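Structural PPIase-like protein L605 (Mimivirus, PDB 2OSE) is a virally encoded, homotrimeric cyclophilin that probably catalyses peptidyl-prolyl cis-trans isomerisation and probably binds cyclosporin A. Local coordinates at residues R141-T146 with D166-G171. Residues are numbered along the deposited sequence; the frame is centred on the assembly and turned at random.
Sequences RYYDST and DQVVIG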
ATOM      1  N   ARG A 141       0.646 -25.212   5.040  1.00 36.56           N
ATOM      2  CA  ARG A 141       1.196 -24.615   3.814  1.00 37.73           C
ATOM      3  C   ARG A 141       0.514 -25.096   2.527  1.00 36.61           C
ATOM      4  O   ARG A 141       0.305 -26.294   2.335  1.00 36.42           O
ATOM      5  CB  ARG A 141       2.707 -24.916   3.798  1.00 37.78           C
ATOM      6  CG  ARG A 141       3.490 -24.501   2.542  1.00 39.81           C
ATOM      7  CD  ARG A 141       4.988 -24.552   2.789  1.00 41.65           C
ATOM      8  NE  ARG A 141       5.629 -25.842   2.453  1.00 50.64           N
ATOM      9  CZ  ARG A 141       6.135 -26.717   3.341  1.00 54.26           C
ATOM     10  NH1 ARG A 141       6.099 -26.476   4.653  1.00 55.45           N
ATOM     11  NH2 ARG A 141       6.697 -27.846   2.916  1.00 55.11           N
ATOM     12  N   TYR A 142       0.171 -24.156   1.649  1.00 36.01           N
ATOM     13  CA  TYR A 142      -0.402 -24.454   0.334  1.00 35.70           C
ATOM     14  C   TYR A 142       0.166 -23.500  -0.725  1.00 34.25           C
ATOM     15  O   TYR A 142       0.779 -22.509  -0.389  1.00 33.36           O
ATOM     16  CB  TYR A 142      -1.937 -24.376   0.322  1.00 36.53           C
ATOM     17  CG  TYR A 142      -2.630 -25.497   1.097  1.00 40.09           C
ATOM     18  CD1 TYR A 142      -2.799 -26.790   0.538  1.00 39.57           C
ATOM     19  CD2 TYR A 142      -3.097 -25.276   2.403  1.00 39.36           C
ATOM     20  CE1 TYR A 142      -3.429 -27.827   1.274  1.00 40.04           C
ATOM     21  CE2 TYR A 142      -3.723 -26.321   3.151  1.00 40.93           C
ATOM     22  CZ  TYR A 142      -3.877 -27.574   2.580  1.00 40.78           C
ATOM     23  OH  TYR A 142      -4.500 -28.562   3.316  1.00 44.17           O
ATOM     24  N   TYR A 143      -0.079 -23.819  -1.991  1.00 32.76           N
ATOM     25  CA  TYR A 143       0.358 -23.012  -3.110  1.00 31.83           C
ATOM     26  C   TYR A 143      -0.815 -22.745  -4.003  1.00 31.63           C
ATOM     27  O   TYR A 143      -1.865 -23.412  -3.921  1.00 32.42           O
ATOM     28  CB  TYR A 143       1.495 -23.694  -3.873  1.00 29.60           C
ATOM     29  CG  TYR A 143       2.722 -23.868  -3.034  1.00 29.56           C
ATOM     30  CD1 TYR A 143       3.742 -22.922  -3.055  1.00 23.10           C
ATOM     31  CD2 TYR A 143       2.871 -24.969  -2.208  1.00 24.87           C
ATOM     32  CE1 TYR A 143       4.856 -23.073  -2.285  1.00 25.69           C
ATOM     33  CE2 TYR A 143       3.976 -25.122  -1.424  1.00 26.95           C
ATOM     34  CZ  TYR A 143       4.965 -24.168  -1.453  1.00 27.73           C
ATOM     35  OH  TYR A 143       6.103 -24.326  -0.698  1.00 29.45           O
ATOM     36  N   ASP A 144      -0.652 -21.736  -4.841  1.00 31.55           N
ATOM     37  CA  ASP A 144      -1.655 -21.405  -5.824  1.00 32.16           C
ATOM     38  C   ASP A 144      -0.954 -20.870  -7.105  1.00 31.74           C
ATOM     39  O   ASP A 144       0.210 -21.221  -7.388  1.00 31.11           O
ATOM     40  CB  ASP A 144      -2.750 -20.466  -5.213  1.00 33.10           C
ATOM     41  CG  ASP A 144      -2.186 -19.177  -4.592  1.00 35.16           C
ATOM     42  OD1 ASP A 144      -1.040 -18.762  -4.952  1.00 31.40           O
ATOM     43  OD2 ASP A 144      -2.908 -18.558  -3.739  1.00 34.12           O
ATOM     44  N   SER A 145      -1.673 -20.051  -7.859  1.00 31.11           N
ATOM     45  CA  SER A 145      -1.172 -19.386  -9.064  1.00 31.06           C
ATOM     46  C   SER A 145      -0.079 -18.317  -8.839  1.00 29.40           C
ATOM     47  O   SER A 145       0.527 -17.844  -9.817  1.00 29.43           O
ATOM     48  CB  SER A 145      -2.360 -18.743  -9.776  1.00 30.74           C
ATOM     49  OG  SER A 145      -3.030 -17.833  -8.902  1.00 33.47           O
ATOM     50  N   THR A 146       0.125 -17.914  -7.579  1.00 28.12           N
ATOM     51  CA  THR A 146       1.111 -16.902  -7.182  1.00 27.87           C
ATOM     52  C   THR A 146       2.563 -17.350  -7.387  1.00 26.32           C
ATOM     53  O   THR A 146       3.004 -18.355  -6.842  1.00 25.23           O
ATOM     54  CB  THR A 146       0.951 -16.475  -5.685  1.00 28.73           C
ATOM     55  OG1 THR A 146      -0.438 -16.198  -5.423  1.00 31.09           O
ATOM     56  CG2 THR A 146       1.800 -15.202  -5.390  1.00 27.79           C
ATOM     57  N   ASP A 166      10.438 -22.618   1.549  1.00 34.08           N
ATOM     58  CA  ASP A 166       9.123 -22.881   0.988  1.00 33.10           C
ATOM     59  C   ASP A 166       8.824 -22.055  -0.273  1.00 30.62           C
ATOM     60  O   ASP A 166       7.792 -22.254  -0.897  1.00 29.94           O
ATOM     61  CB  ASP A 166       8.018 -22.596   2.010  1.00 34.62           C
ATOM     62  CG  ASP A 166       8.014 -23.566   3.188  1.00 39.94           C
ATOM     63  OD1 ASP A 166       8.533 -24.704   3.063  1.00 42.73           O
ATOM     64  OD2 ASP A 166       7.453 -23.167   4.241  1.00 46.29           O
ATOM     65  N   GLN A 167       9.693 -21.100  -0.592  1.00 29.26           N
ATOM     66  CA  GLN A 167       9.606 -20.356  -1.849  1.00 27.91           C
ATOM     67  C   GLN A 167      10.238 -21.265  -2.887  1.00 26.59           C
ATOM     68  O   GLN A 167      11.410 -21.116  -3.236  1.00 28.38           O
ATOM     69  CB  GLN A 167      10.314 -19.002  -1.727  1.00 27.97           C
ATOM     70  CG  GLN A 167       9.684 -18.054  -0.649  1.00 27.69           C
ATOM     71  CD  GLN A 167       8.649 -17.077  -1.180  1.00 28.90           C
ATOM     72  OE1 GLN A 167       8.073 -17.264  -2.248  1.00 26.93           O
ATOM     73  NE2 GLN A 167       8.425 -15.995  -0.426  1.00 28.45           N
ATOM     74  N   VAL A 168       9.448 -22.218  -3.361  1.00 25.67           N
ATOM     75  CA  VAL A 168       9.967 -23.391  -4.095  1.00 25.69           C
ATOM     76  C   VAL A 168      10.202 -23.153  -5.605  1.00 24.88           C
ATOM     77  O   VAL A 168       9.274 -22.831  -6.342  1.00 24.33           O
ATOM     78  CB  VAL A 168       9.044 -24.635  -3.867  1.00 25.93           C
ATOM     79  CG1 VAL A 168       7.644 -24.379  -4.426  1.00 24.83           C
ATOM     80  CG2 VAL A 168       9.652 -25.924  -4.525  1.00 27.91           C
ATOM     81  N   VAL A 169      11.453 -23.335  -6.030  1.00 25.39           N
ATOM     82  CA  VAL A 169      11.871 -23.172  -7.421  1.00 25.10           C
ATOM     83  C   VAL A 169      11.299 -24.286  -8.312  1.00 25.31           C
ATOM     84  O   VAL A 169      11.516 -25.485  -8.055  1.00 25.52           O
ATOM     85  CB  VAL A 169      13.403 -23.138  -7.532  1.00 24.85           C
ATOM     86  CG1 VAL A 169      13.892 -23.051  -9.023  1.00 23.93           C
ATOM     87  CG2 VAL A 169      13.945 -21.990  -6.745  1.00 25.76           C
ATOM     88  N   ILE A 170      10.588 -23.873  -9.353  1.00 23.61           N
ATOM     89  CA  ILE A 170       9.937 -24.780 -10.303  1.00 22.60           C
ATOM     90  C   ILE A 170      10.362 -24.536 -11.772  1.00 22.37           C
ATOM     91  O   ILE A 170       9.856 -25.218 -12.664  1.00 21.65           O
ATOM     92  CB  ILE A 170       8.387 -24.713 -10.224  1.00 21.91           C
ATOM     93  CG1 ILE A 170       7.860 -23.290 -10.480  1.00 21.80           C
ATOM     94  CG2 ILE A 170       7.831 -25.262  -8.847  1.00 22.34           C
ATOM     95  CD1 ILE A 170       6.453 -23.329 -10.991  1.00 18.93           C
ATOM     96  N   GLY A 171      11.295 -23.600 -12.013  1.00 21.81           N
ATOM     97  CA  GLY A 171      11.662 -23.276 -13.383  1.00 22.35           C
ATOM     98  C   GLY A 171      12.740 -22.235 -13.489  1.00 23.03           C
ATOM     99  O   GLY A 171      13.174 -21.680 -12.474  1.00 22.79           O
TER
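With CG anti to the backbone N (chi1 175°) and a bend at chi3, Arg141 swings its guanidinium up against the carboxylate of Asp166, while Tyr143, its CG anti to the carbonyl carbon, sends its hydroxyl to the backbone of the same residue. The salt bridge is stacked rather than end-on. Asp166 OD1 sits over the centre of the guanidinium, 3.1 Å from Arg141 CZ, and the guanidinium and carboxylate planes lie 22° apart. Arg141 NE is 3.2 Å from Asp166 OD1, but the oxygen stands well off the plane in which the N-H bonds lie, making this an electrostatic pairing and not a hydrogen bond. Tyr143 makes the directional bond: its OH donates to Asp166 O at 2.7 Å, approaching within the plane of the carbonyl and using one of its lone pairs, with a C=O...donor angle of 128°. That fixes the phenol end, and Val168 CG1 packs obliquely against Tyr143 CE1 at 3.7 Å. Further along, Asp144 OD1 closes an Asx turn by accepting from Thr146 N at 3.0 Å; Thr146 OG1 reaches it from the same face, and Arg193 of a neighbouring subunit adds a salt bridge, while Tyr190 of that subunit packs on Asp166. In the cyclophilin fold, strand 128-135 pairs antiparallel with both 141-142 and 168-175; Tyr143 lies on its Leu131 and meets Phe40, just before helix 41-52, edge-to-face.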